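Local coordinates for protein 5-carboxyvanillate decarboxylase (Sphingomonas paucimobilis, PDB 4NI8) that probably removes a carboxylate group from 5-carboxyvanillate, as a manganese-binding decarboxylase of the amidohydrolase family, at residues N67-H72 with W294-P299; L169-H174 with L221-G226; I173-P178 with W196-E201. All blocks are in the same frame, centred on the assembly; numbering follows the deposited sequence.

Contact 1: residues N67-H72 with W294-P299. With MN (manganese (II) ion), chain I; 1WB (5-methoxybenzene-1,3-dicarboxylic acid), chain J.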
loop_
_atom_site.group_PDB
_atom_site.type_symbol
_atom_site.label_atom_id
_atom_site.label_comp_id
_atom_site.label_asym_id
_atom_site.label_seq_id
_atom_site.Cartn_x
_atom_site.Cartn_y
_atom_site.Cartn_z
ATOM N N ASN A 67 -8.984 -15.260 -28.220
ATOM C CA ASN A 67 -8.773 -13.855 -27.867
ATOM C C ASN A 67 -7.603 -13.181 -28.578
ATOM O O ASN A 67 -7.314 -12.009 -28.330
ATOM C CB ASN A 67 -8.623 -13.700 -26.350
ATOM C CG ASN A 67 -9.906 -14.023 -25.611
ATOM O OD1 ASN A 67 -10.818 -13.204 -25.565
ATOM N ND2 ASN A 67 -9.987 -15.223 -25.038
ATOM N N GLY A 68 -6.924 -13.910 -29.460
ATOM C CA GLY A 68 -5.824 -13.321 -30.207
ATOM C C GLY A 68 -4.609 -13.004 -29.362
ATOM O O GLY A 68 -3.931 -12.005 -29.615
ATOM N N VAL A 69 -4.338 -13.833 -28.355
ATOM C CA VAL A 69 -3.152 -13.664 -27.508
ATOM C C VAL A 69 -1.998 -14.481 -28.084
ATOM O O VAL A 69 -2.114 -15.694 -28.245
ATOM C CB VAL A 69 -3.395 -14.156 -26.062
ATOM C CG1 VAL A 69 -2.115 -14.045 -25.225
ATOM C CG2 VAL A 69 -4.507 -13.354 -25.399
ATOM N N ASP A 70 -0.885 -13.817 -28.377
ATOM C CA ASP A 70 0.268 -14.489 -28.980
ATOM C C ASP A 70 0.953 -15.465 -28.017
ATOM O O ASP A 70 1.247 -16.611 -28.374
ATOM C CB ASP A 70 1.278 -13.444 -29.468
ATOM C CG ASP A 70 2.284 -14.012 -30.455
ATOM O OD1 ASP A 70 1.872 -14.790 -31.345
ATOM O OD2 ASP A 70 3.489 -13.680 -30.338
ATOM N N MET A 71 1.214 -15.011 -26.800
ATOM C CA MET A 71 2.031 -15.791 -25.866
ATOM C C MET A 71 1.608 -15.657 -24.416
ATOM O O MET A 71 1.088 -14.627 -24.003
ATOM C CB MET A 71 3.499 -15.355 -25.943
ATOM C CG MET A 71 4.141 -15.515 -27.304
ATOM S SD MET A 71 5.915 -15.168 -27.260
ATOM C CE MET A 71 6.572 -16.720 -26.623
ATOM N N HIS A 72 1.879 -16.706 -23.651
ATOM C CA HIS A 72 1.922 -16.627 -22.199
ATOM C C HIS A 72 3.348 -16.822 -21.736
ATOM O O HIS A 72 4.001 -17.782 -22.143
ATOM C CB HIS A 72 1.105 -17.746 -21.566
ATOM C CG HIS A 72 -0.358 -17.460 -21.466
ATOM N ND1 HIS A 72 -1.178 -18.151 -20.603
ATOM C CD2 HIS A 72 -1.152 -16.583 -22.124
ATOM C CE1 HIS A 72 -2.417 -17.704 -20.726
ATOM N NE2 HIS A 72 -2.427 -16.754 -21.643
ATOM N N TRP A 294 1.974 -5.640 -20.111
ATOM C CA TRP A 294 0.653 -6.224 -19.946
ATOM C C TRP A 294 0.726 -7.650 -19.414
ATOM O O TRP A 294 1.701 -8.375 -19.649
ATOM C CB TRP A 294 -0.067 -6.187 -21.294
ATOM C CG TRP A 294 -1.415 -6.854 -21.334
ATOM C CD1 TRP A 294 -2.582 -6.377 -20.805
ATOM C CD2 TRP A 294 -1.731 -8.099 -21.967
ATOM N NE1 TRP A 294 -3.609 -7.261 -21.065
ATOM C CE2 TRP A 294 -3.114 -8.321 -21.785
ATOM C CE3 TRP A 294 -0.980 -9.051 -22.672
ATOM C CZ2 TRP A 294 -3.765 -9.460 -22.276
ATOM C CZ3 TRP A 294 -1.630 -10.185 -23.161
ATOM C CH2 TRP A 294 -3.007 -10.377 -22.963
ATOM N N ALA A 295 -0.305 -8.037 -18.671
ATOM C CA ALA A 295 -0.456 -9.411 -18.196
ATOM C C ALA A 295 -1.932 -9.712 -18.002
ATOM O O ALA A 295 -2.763 -8.801 -18.003
ATOM C CB ALA A 295 0.315 -9.627 -16.892
ATOM N N ILE A 296 -2.255 -10.991 -17.852
ATOM C CA ILE A 296 -3.624 -11.419 -17.605
ATOM C C ILE A 296 -3.813 -11.867 -16.163
ATOM O O ILE A 296 -4.832 -11.556 -15.554
ATOM C CB ILE A 296 -4.016 -12.606 -18.522
ATOM C CG1 ILE A 296 -3.929 -12.201 -19.995
ATOM C CG2 ILE A 296 -5.432 -13.095 -18.212
ATOM C CD1 ILE A 296 -3.875 -13.401 -20.946
ATOM N N ASP A 297 -2.827 -12.595 -15.633
ATOM C CA ASP A 297 -2.948 -13.281 -14.341
ATOM C C ASP A 297 -3.873 -14.499 -14.463
ATOM O O ASP A 297 -4.602 -14.843 -13.528
ATOM C CB ASP A 297 -3.434 -12.329 -13.227
ATOM C CG ASP A 297 -2.683 -12.511 -11.924
ATOM O OD1 ASP A 297 -2.086 -13.591 -11.720
ATOM O OD2 ASP A 297 -2.695 -11.558 -11.102
ATOM N N TYR A 298 -3.809 -15.163 -15.613
ATOM C CA TYR A 298 -4.541 -16.404 -15.839
ATOM C C TYR A 298 -3.891 -17.488 -14.986
ATOM O O TYR A 298 -2.670 -17.492 -14.827
ATOM C CB TYR A 298 -4.439 -16.785 -17.322
ATOM C CG TYR A 298 -5.213 -18.017 -17.705
ATOM C CD1 TYR A 298 -6.569 -17.947 -18.021
ATOM C CD2 TYR A 298 -4.589 -19.265 -17.737
ATOM C CE1 TYR A 298 -7.280 -19.084 -18.374
ATOM C CE2 TYR A 298 -5.292 -20.404 -18.089
ATOM C CZ TYR A 298 -6.630 -20.310 -18.409
ATOM O OH TYR A 298 -7.319 -21.456 -18.758
ATOM N N PRO A 299 -4.688 -18.425 -14.435
ATOM C CA PRO A 299 -6.136 -18.617 -14.550
ATOM C C PRO A 299 -6.919 -17.959 -13.415
ATOM O O PRO A 299 -8.110 -18.231 -13.278
ATOM C CB PRO A 299 -6.276 -20.137 -14.454
ATOM C CG PRO A 299 -5.200 -20.520 -13.482
ATOM C CD PRO A 299 -4.045 -19.569 -13.766
HETATM MN MN MN I . -0.523 -13.938 -10.223
HETATM C C1 1WB J . -4.860 -15.580 -6.463
HETATM C CO1 1WB J . -4.505 -14.377 -7.096
HETATM C CO2 1WB J . -3.908 -16.582 -6.289
HETATM C CM1 1WB J . -3.210 -14.205 -7.548
HETATM C CM2 1WB J . -2.591 -16.393 -6.756
HETATM O OM 1WB J . -1.626 -17.347 -6.615
HETATM C CZ 1WB J . -2.244 -15.201 -7.379
HETATM C CC 1WB J . -6.246 -15.751 -5.995
HETATM C CV 1WB J . -1.859 -18.493 -5.836
HETATM O O1 1WB J . -7.168 -15.101 -6.554
HETATM O O2 1WB J . -6.499 -16.547 -5.042
HETATM C CCC 1WB J . -2.766 -12.880 -8.074
HETATM O O11 1WB J . -1.666 -12.830 -8.670
HETATM O O22 1WB J . -3.497 -11.885 -7.911
HETATM O O HOH W 1 -1.375 -15.658 -9.456
HETATM O O HOH W 2 0.274 -15.597 -11.486
#
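Val69 meets both Trp294 and Ile296 through CG2, the methyl left facing them with CG1 anti to the backbone N (chi1 177°). It approaches the indole rim close to its plane, with Val69 CG2 4.1 Å from Trp294 CH2 and 4.5 Å from Ile296 CD1. Ile296 CD1 also approaches the His72 imidazole obliquely, 3.7 Å from His72 NE2. His72 NE2 is buried with no polar partner in the model, whereas ND1 is hydrogen-bonded outside the two segments.

No hydrogen bond joins the segments, and their nearest CA atoms, those of His72 and Ala295, are 8.6 Å apart. The topology explains the gap: strand 71-76 and the loop following strand 292-293 flank strand 5-11, where the first and last strands of the TIM barrel come together.

Among the aromatic groups, the His72 and Tyr298 rings are obliquely inclined, their planes at 58°, and His72 CE1 lies 4.0 Å from Tyr298 CD2. Pro299, after a cis peptide bond, sets CB over the centre of one Tyr298 face.

The metal bond belongs to Asp297, whose OD1 is 2.2 Å from manganese. Glu9 accepts hydrogen bonds from Ile296 N and Tyr298 N, holding the backbone before and after this ligand.

Contact 2: residues L169-H174 with L221-G226. With MN (manganese (II) ion), chain I; 1WB (5-methoxybenzene-1,3-dicarboxylic acid), chain J.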
loop_
_atom_site.group_PDB
_atom_site.type_symbol
_atom_site.label_atom_id
_atom_site.label_comp_id
_atom_site.label_asym_id
_atom_site.label_seq_id
_atom_site.Cartn_x
_atom_site.Cartn_y
_atom_site.Cartn_z
ATOM N N LEU A 169 19.154 -12.418 -15.959
ATOM C CA LEU A 169 17.715 -12.700 -15.957
ATOM C C LEU A 169 16.955 -11.753 -15.032
ATOM O O LEU A 169 17.385 -11.507 -13.910
ATOM C CB LEU A 169 17.444 -14.131 -15.473
ATOM C CG LEU A 169 18.021 -15.260 -16.340
ATOM C CD1 LEU A 169 17.632 -16.616 -15.766
ATOM C CD2 LEU A 169 17.543 -15.115 -17.765
ATOM N N ALA A 170 15.817 -11.246 -15.497
ATOM C CA ALA A 170 14.929 -10.452 -14.656
ATOM C C ALA A 170 14.225 -11.369 -13.670
ATOM O O ALA A 170 13.896 -12.502 -14.006
ATOM C CB ALA A 170 13.888 -9.723 -15.514
ATOM N N LEU A 171 13.961 -10.857 -12.471
ATOM C CA LEU A 171 13.255 -11.605 -11.429
ATOM C C LEU A 171 11.883 -10.994 -11.186
ATOM O O LEU A 171 11.760 -9.867 -10.716
ATOM C CB LEU A 171 14.037 -11.589 -10.112
ATOM C CG LEU A 171 13.307 -12.191 -8.901
ATOM C CD1 LEU A 171 13.107 -13.715 -9.074
ATOM C CD2 LEU A 171 14.064 -11.890 -7.595
ATOM N N TYR A 172 10.849 -11.756 -11.504
ATOM C CA TYR A 172 9.482 -11.343 -11.230
ATOM C C TYR A 172 9.212 -11.718 -9.782
ATOM O O TYR A 172 9.234 -12.901 -9.433
ATOM C CB TYR A 172 8.541 -12.131 -12.140
ATOM C CG TYR A 172 7.185 -11.504 -12.388
ATOM C CD1 TYR A 172 6.358 -11.115 -11.332
ATOM C CD2 TYR A 172 6.738 -11.293 -13.682
ATOM C CE1 TYR A 172 5.110 -10.536 -11.572
ATOM C CE2 TYR A 172 5.502 -10.719 -13.936
ATOM C CZ TYR A 172 4.696 -10.334 -12.875
ATOM O OH TYR A 172 3.464 -9.772 -13.120
ATOM N N ILE A 173 8.984 -10.723 -8.926
ATOM C CA ILE A 173 8.623 -11.023 -7.548
ATOM C C ILE A 173 7.100 -10.990 -7.448
ATOM O O ILE A 173 6.484 -9.916 -7.356
ATOM C CB ILE A 173 9.262 -10.049 -6.533
ATOM C CG1 ILE A 173 10.791 -10.166 -6.574
ATOM C CG2 ILE A 173 8.749 -10.339 -5.122
ATOM C CD1 ILE A 173 11.531 -9.239 -5.588
ATOM N N HIS A 174 6.511 -12.183 -7.504
ATOM C CA HIS A 174 5.070 -12.389 -7.458
ATOM C C HIS A 174 4.622 -12.380 -5.989
ATOM O O HIS A 174 5.427 -12.633 -5.100
ATOM C CB HIS A 174 4.772 -13.757 -8.104
ATOM C CG HIS A 174 3.317 -14.057 -8.273
ATOM N ND1 HIS A 174 2.546 -14.602 -7.266
ATOM C CD2 HIS A 174 2.489 -13.890 -9.333
ATOM C CE1 HIS A 174 1.303 -14.744 -7.695
ATOM N NE2 HIS A 174 1.243 -14.321 -8.946
ATOM N N LEU A 221 20.539 -5.602 -11.218
ATOM C CA LEU A 221 19.314 -6.366 -11.019
ATOM C C LEU A 221 18.138 -5.741 -11.765
ATOM O O LEU A 221 17.981 -4.514 -11.792
ATOM C CB LEU A 221 18.954 -6.416 -9.537
ATOM C CG LEU A 221 19.653 -7.410 -8.625
ATOM C CD1 LEU A 221 19.138 -7.213 -7.201
ATOM C CD2 LEU A 221 19.433 -8.852 -9.090
ATOM N N LYS A 222 17.314 -6.586 -12.375
ATOM C CA LYS A 222 16.021 -6.150 -12.884
ATOM C C LYS A 222 14.932 -6.921 -12.145
ATOM O O LYS A 222 14.930 -8.151 -12.133
ATOM C CB LYS A 222 15.896 -6.387 -14.390
ATOM C CG LYS A 222 14.566 -5.897 -14.973
ATOM C CD LYS A 222 14.510 -4.366 -15.037
ATOM C CE LYS A 222 15.424 -3.832 -16.144
ATOM N NZ LYS A 222 15.754 -2.375 -16.018
ATOM N N ILE A 223 14.018 -6.184 -11.526
ATOM C CA ILE A 223 12.930 -6.772 -10.751
ATOM C C ILE A 223 11.610 -6.409 -11.415
ATOM O O ILE A 223 11.440 -5.283 -11.860
ATOM C CB ILE A 223 12.931 -6.214 -9.311
ATOM C CG1 ILE A 223 14.292 -6.456 -8.636
ATOM C CG2 ILE A 223 11.785 -6.826 -8.470
ATOM C CD1 ILE A 223 14.701 -7.936 -8.518
ATOM N N VAL A 224 10.680 -7.358 -11.499
ATOM C CA VAL A 224 9.371 -7.068 -12.079
ATOM C C VAL A 224 8.295 -7.294 -11.024
ATOM O O VAL A 224 8.310 -8.312 -10.326
ATOM C CB VAL A 224 9.095 -7.941 -13.315
ATOM C CG1 VAL A 224 7.653 -7.732 -13.820
ATOM C CG2 VAL A 224 10.100 -7.619 -14.414
ATOM N N LEU A 225 7.396 -6.321 -10.889
ATOM C CA LEU A 225 6.266 -6.404 -9.968
ATOM C C LEU A 225 4.942 -6.323 -10.724
ATOM O O LEU A 225 4.738 -5.405 -11.537
ATOM C CB LEU A 225 6.324 -5.262 -8.942
ATOM C CG LEU A 225 7.519 -5.206 -7.995
ATOM C CD1 LEU A 225 7.431 -3.933 -7.160
ATOM C CD2 LEU A 225 7.510 -6.439 -7.103
ATOM N N GLY A 226 4.038 -7.264 -10.449
ATOM C CA GLY A 226 2.708 -7.247 -11.031
ATOM C C GLY A 226 1.768 -6.283 -10.320
ATOM O O GLY A 226 2.194 -5.473 -9.492
HETATM MN MN MN I . -0.523 -13.938 -10.223
HETATM C C1 1WB J . -4.860 -15.580 -6.463
HETATM C CO1 1WB J . -4.505 -14.377 -7.096
HETATM C CO2 1WB J . -3.908 -16.582 -6.289
HETATM C CM1 1WB J . -3.210 -14.205 -7.548
HETATM C CM2 1WB J . -2.591 -16.393 -6.756
HETATM O OM 1WB J . -1.626 -17.347 -6.615
HETATM C CZ 1WB J . -2.244 -15.201 -7.379
HETATM C CC 1WB J . -6.246 -15.751 -5.995
HETATM C CV 1WB J . -1.859 -18.493 -5.836
HETATM O O1 1WB J . -7.168 -15.101 -6.554
HETATM O O2 1WB J . -6.499 -16.547 -5.042
HETATM C CCC 1WB J . -2.766 -12.880 -8.074
HETATM O O11 1WB J . -1.666 -12.830 -8.670
HETATM O O22 1WB J . -3.497 -11.885 -7.911
HETATM O O HOH W 3 18.533 -9.213 -13.056
HETATM O O HOH W 4 4.008 -8.895 -8.157
HETATM O O HOH W 1 -1.375 -15.658 -9.456
HETATM O O HOH W 2 0.274 -15.597 -11.486
#
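Leu171 pairs with Ile223, and Tyr172 with Val224, as parallel bridges between strands 171-174 and 223-225. The axes of the strands approach to 4.5 Å, and their directions differ by 34°, a twist in keeping with neighbouring strands of a barrel. Leu171 brackets Ile223: Leu171 N donates to Lys222 O at 2.9 Å, almost in line, and Leu171 O accepts from Val224 N at 2.8 Å. One rung further, Ile173 N reaches Val224 O at 2.9 Å. Beyond each end of this ladder a water takes over, one linking Leu169 O to Lys222 N, the other Ile173 O to Gly226 N.

On one face of the sheet Leu171 and Ile223 lie side by side, and Leu171 packs on helix 158-167. Ile173 CD1 touches Ile223 CG2 at 3.8 Å, while Ile173 and Leu225 both meet helix 197-211. On the other face Val224 CG1 makes a CH-pi contact with Tyr172, 3.8 Å from the ring centroid and 18° off the ring normal. With CG anti to the backbone N (chi1 -158°), the tyrosine extends over Val224 and on to Gly226, where Tyr172 OH is 3.4 Å from Gly226 CA; a side chain there would point at the phenol.

The two strands are neighbours in the TIM barrel. The chemistry of their contact bears on the metal site: His174 NE2, at the end of strand 171-174, binds manganese at 2.2 Å, and Tyr172 OH is hydrogen-bonded to Glu8 OE1 and Thr270 OG1. As Glu8 OE2 is itself a manganese ligand, Tyr172 acts as a second-shell residue that probably fixes the orientation of this carboxylate, with Val224 supporting the ring from one face.

Contact 3: residues I173-P178 with W196-E201. With MN (manganese (II) ion), chain I; 1WB (5-methoxybenzene-1,3-dicarboxylic acid), chain J.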
loop_
_atom_site.group_PDB
_atom_site.type_symbol
_atom_site.label_atom_id
_atom_site.label_comp_id
_atom_site.label_asym_id
_atom_site.label_seq_id
_atom_site.Cartn_x
_atom_site.Cartn_y
_atom_site.Cartn_z
ATOM N N ILE A 173 8.984 -10.723 -8.926
ATOM C CA ILE A 173 8.623 -11.023 -7.548
ATOM C C ILE A 173 7.100 -10.990 -7.448
ATOM O O ILE A 173 6.484 -9.916 -7.356
ATOM C CB ILE A 173 9.262 -10.049 -6.533
ATOM C CG1 ILE A 173 10.791 -10.166 -6.574
ATOM C CG2 ILE A 173 8.749 -10.339 -5.122
ATOM C CD1 ILE A 173 11.531 -9.239 -5.588
ATOM N N HIS A 174 6.511 -12.183 -7.504
ATOM C CA HIS A 174 5.070 -12.389 -7.458
ATOM C C HIS A 174 4.622 -12.380 -5.989
ATOM O O HIS A 174 5.427 -12.633 -5.100
ATOM C CB HIS A 174 4.772 -13.757 -8.104
ATOM C CG HIS A 174 3.317 -14.057 -8.273
ATOM N ND1 HIS A 174 2.546 -14.602 -7.266
ATOM C CD2 HIS A 174 2.489 -13.890 -9.333
ATOM C CE1 HIS A 174 1.303 -14.744 -7.695
ATOM N NE2 HIS A 174 1.243 -14.321 -8.946
ATOM N N PRO A 175 3.341 -12.077 -5.718
ATOM C CA PRO A 175 2.900 -12.145 -4.317
ATOM C C PRO A 175 2.819 -13.553 -3.720
ATOM O O PRO A 175 2.832 -14.559 -4.430
ATOM C CB PRO A 175 1.482 -11.560 -4.368
ATOM C CG PRO A 175 1.462 -10.704 -5.594
ATOM C CD PRO A 175 2.325 -11.444 -6.582
ATOM N N ARG A 176 2.761 -13.599 -2.393
ATOM C CA ARG A 176 2.167 -14.717 -1.661
ATOM C C ARG A 176 1.504 -14.062 -0.458
ATOM O O ARG A 176 1.543 -12.834 -0.337
ATOM C CB ARG A 176 3.214 -15.748 -1.233
ATOM C CG ARG A 176 4.344 -15.176 -0.380
ATOM C CD ARG A 176 5.358 -16.268 0.006
ATOM N NE ARG A 176 4.768 -17.276 0.890
ATOM C CZ ARG A 176 5.472 -18.170 1.574
ATOM N NH1 ARG A 176 6.795 -18.177 1.478
ATOM N NH2 ARG A 176 4.855 -19.048 2.366
ATOM N N ALA A 177 0.881 -14.845 0.413
ATOM C CA ALA A 177 0.184 -14.242 1.541
ATOM C C ALA A 177 1.185 -13.538 2.466
ATOM O O ALA A 177 2.361 -13.905 2.505
ATOM C CB ALA A 177 -0.632 -15.292 2.296
ATOM N N PRO A 178 0.728 -12.503 3.189
ATOM C CA PRO A 178 1.556 -11.832 4.200
ATOM C C PRO A 178 2.345 -12.806 5.075
ATOM O O PRO A 178 1.798 -13.817 5.527
ATOM C CB PRO A 178 0.513 -11.104 5.038
ATOM C CG PRO A 178 -0.488 -10.642 3.967
ATOM C CD PRO A 178 -0.529 -11.773 2.941
ATOM N N TRP A 196 -6.048 -7.652 -0.764
ATOM C CA TRP A 196 -5.257 -6.678 -0.002
ATOM C C TRP A 196 -3.884 -7.195 0.443
ATOM O O TRP A 196 -2.882 -6.551 0.196
ATOM C CB TRP A 196 -6.041 -6.129 1.210
ATOM C CG TRP A 196 -5.398 -4.902 1.775
ATOM C CD1 TRP A 196 -4.825 -4.763 3.005
ATOM C CD2 TRP A 196 -5.223 -3.643 1.104
ATOM N NE1 TRP A 196 -4.312 -3.488 3.149
ATOM C CE2 TRP A 196 -4.541 -2.785 1.996
ATOM C CE3 TRP A 196 -5.584 -3.158 -0.160
ATOM C CZ2 TRP A 196 -4.213 -1.470 1.663
ATOM C CZ3 TRP A 196 -5.248 -1.856 -0.494
ATOM C CH2 TRP A 196 -4.569 -1.024 0.414
ATOM N N GLY A 197 -3.856 -8.338 1.119
ATOM C CA GLY A 197 -2.614 -8.849 1.686
ATOM C C GLY A 197 -1.490 -9.041 0.677
ATOM O O GLY A 197 -0.348 -8.697 0.954
ATOM N N TYR A 198 -1.803 -9.599 -0.488
ATOM C CA TYR A 198 -0.783 -9.806 -1.525
ATOM C C TYR A 198 -0.024 -8.524 -1.839
ATOM O O TYR A 198 1.202 -8.522 -1.928
ATOM C CB TYR A 198 -1.401 -10.343 -2.824
ATOM C CG TYR A 198 -1.694 -11.831 -2.829
ATOM C CD1 TYR A 198 -1.578 -12.597 -1.668
ATOM C CD2 TYR A 198 -2.079 -12.472 -4.003
ATOM C CE1 TYR A 198 -1.849 -13.967 -1.676
ATOM C CE2 TYR A 198 -2.339 -13.833 -4.021
ATOM C CZ TYR A 198 -2.229 -14.571 -2.859
ATOM O OH TYR A 198 -2.501 -15.931 -2.886
ATOM N N GLY A 199 -0.761 -7.433 -2.015
ATOM C CA GLY A 199 -0.142 -6.161 -2.350
ATOM C C GLY A 199 0.718 -5.560 -1.252
ATOM O O GLY A 199 1.755 -4.973 -1.528
ATOM N N ILE A 200 0.273 -5.682 -0.003
ATOM C CA ILE A 200 1.013 -5.126 1.125
ATOM C C ILE A 200 2.287 -5.929 1.380
ATOM O O ILE A 200 3.355 -5.369 1.644
ATOM C CB ILE A 200 0.144 -5.140 2.410
ATOM C CG1 ILE A 200 -1.128 -4.311 2.204
ATOM C CG2 ILE A 200 0.964 -4.667 3.611
ATOM C CD1 ILE A 200 -0.867 -2.871 1.751
ATOM N N GLU A 201 2.166 -7.251 1.299
ATOM C CA GLU A 201 3.305 -8.155 1.480
ATOM C C GLU A 201 4.396 -7.898 0.433
ATOM O O GLU A 201 5.581 -7.745 0.761
ATOM C CB GLU A 201 2.808 -9.609 1.391
ATOM C CG GLU A 201 3.860 -10.663 1.044
ATOM C CD GLU A 201 4.918 -10.860 2.111
ATOM O OE1 GLU A 201 4.685 -10.531 3.302
ATOM O OE2 GLU A 201 5.998 -11.366 1.752
HETATM MN MN MN I . -0.523 -13.938 -10.223
HETATM C C1 1WB J . -4.860 -15.580 -6.463
HETATM C CO1 1WB J . -4.505 -14.377 -7.096
HETATM C CO2 1WB J . -3.908 -16.582 -6.289
HETATM C CM1 1WB J . -3.210 -14.205 -7.548
HETATM C CM2 1WB J . -2.591 -16.393 -6.756
HETATM O OM 1WB J . -1.626 -17.347 -6.615
HETATM C CZ 1WB J . -2.244 -15.201 -7.379
HETATM C CC 1WB J . -6.246 -15.751 -5.995
HETATM C CV 1WB J . -1.859 -18.493 -5.836
HETATM O O1 1WB J . -7.168 -15.101 -6.554
HETATM O O2 1WB J . -6.499 -16.547 -5.042
HETATM C CCC 1WB J . -2.766 -12.880 -8.074
HETATM O O11 1WB J . -1.666 -12.830 -8.670
HETATM O O22 1WB J . -3.497 -11.885 -7.911
HETATM O O HOH W 1 -1.375 -15.658 -9.456
HETATM O O HOH W 2 0.274 -15.597 -11.486
#
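Tyr198 turns its ring edge to the bound dicarboxylate, Tyr198 CE2 lying 3.6 Å from 1WB CZ, while the segment 173-178 meets the ring obliquely. Arg176 O is 3.4 Å from Tyr198 CD1, with Pro175 CB against CG of that ring and Ala177 N near its CE1. With CG beside the backbone N (chi1 -80°), the end of the ring swings toward residues 175-177 and the ligand. The imidazole of His174 has Pro175 CD over one face, offset toward the rim, and 1WB CZ at its edge, 3.6 Å from His174 CE1. His174 ND1, the nitrogen not used for the metal, donates to Pro175 O at 2.9 Å, on a carbonyl lone pair, which fixes the ring's rotation. Cutting Tyr198 back to an alanine is likely to open a gap between the ligand and residues 175-177, and to take away the phenol edge that the ligand ring rests against.

One turn further along the helix, Glu201 CG packs 3.5 Å from Arg176 O, a buried carbonyl without a polar partner in the model. Bent at chi2 (67°), Glu201 brings its carboxylate to Ser145 OG through OE2, and to Tyr151 OH and Ser179 N through OE1. Pro178 CG fits against Gly197, where there is no side chain to obstruct it.

The contact thus lays the loop leaving strand 171-174 along the first turn of helix 197-211, with Trp196 at its N-cap. Pro175 also touches helix 226-230, and Trp196 packs edge-to-face on Trp235 of the second subunit.

The three contacts sample one parallel TIM barrel around a shared manganese ion and ligand. Contact 1 joins the most distant parts of the sequence, near the barrel seam, and contacts 2 and 3 fall between its segments along the chain. Those two overlap in sequence at Ile173 and His174, and have centres about 14 Å apart: contact 2 pairs strand 171-174 with its neighbour 223-225, and contact 3 packs the loop after strand 171-174 on the start of helix 197-211. The centre of contact 1 lies about 18 Å from that of contact 2 and 21 Å from that of contact 3. His174, ending strand 171-174, and Asp297, in the loop after strand 292-293, thus bring distant regions to one ion.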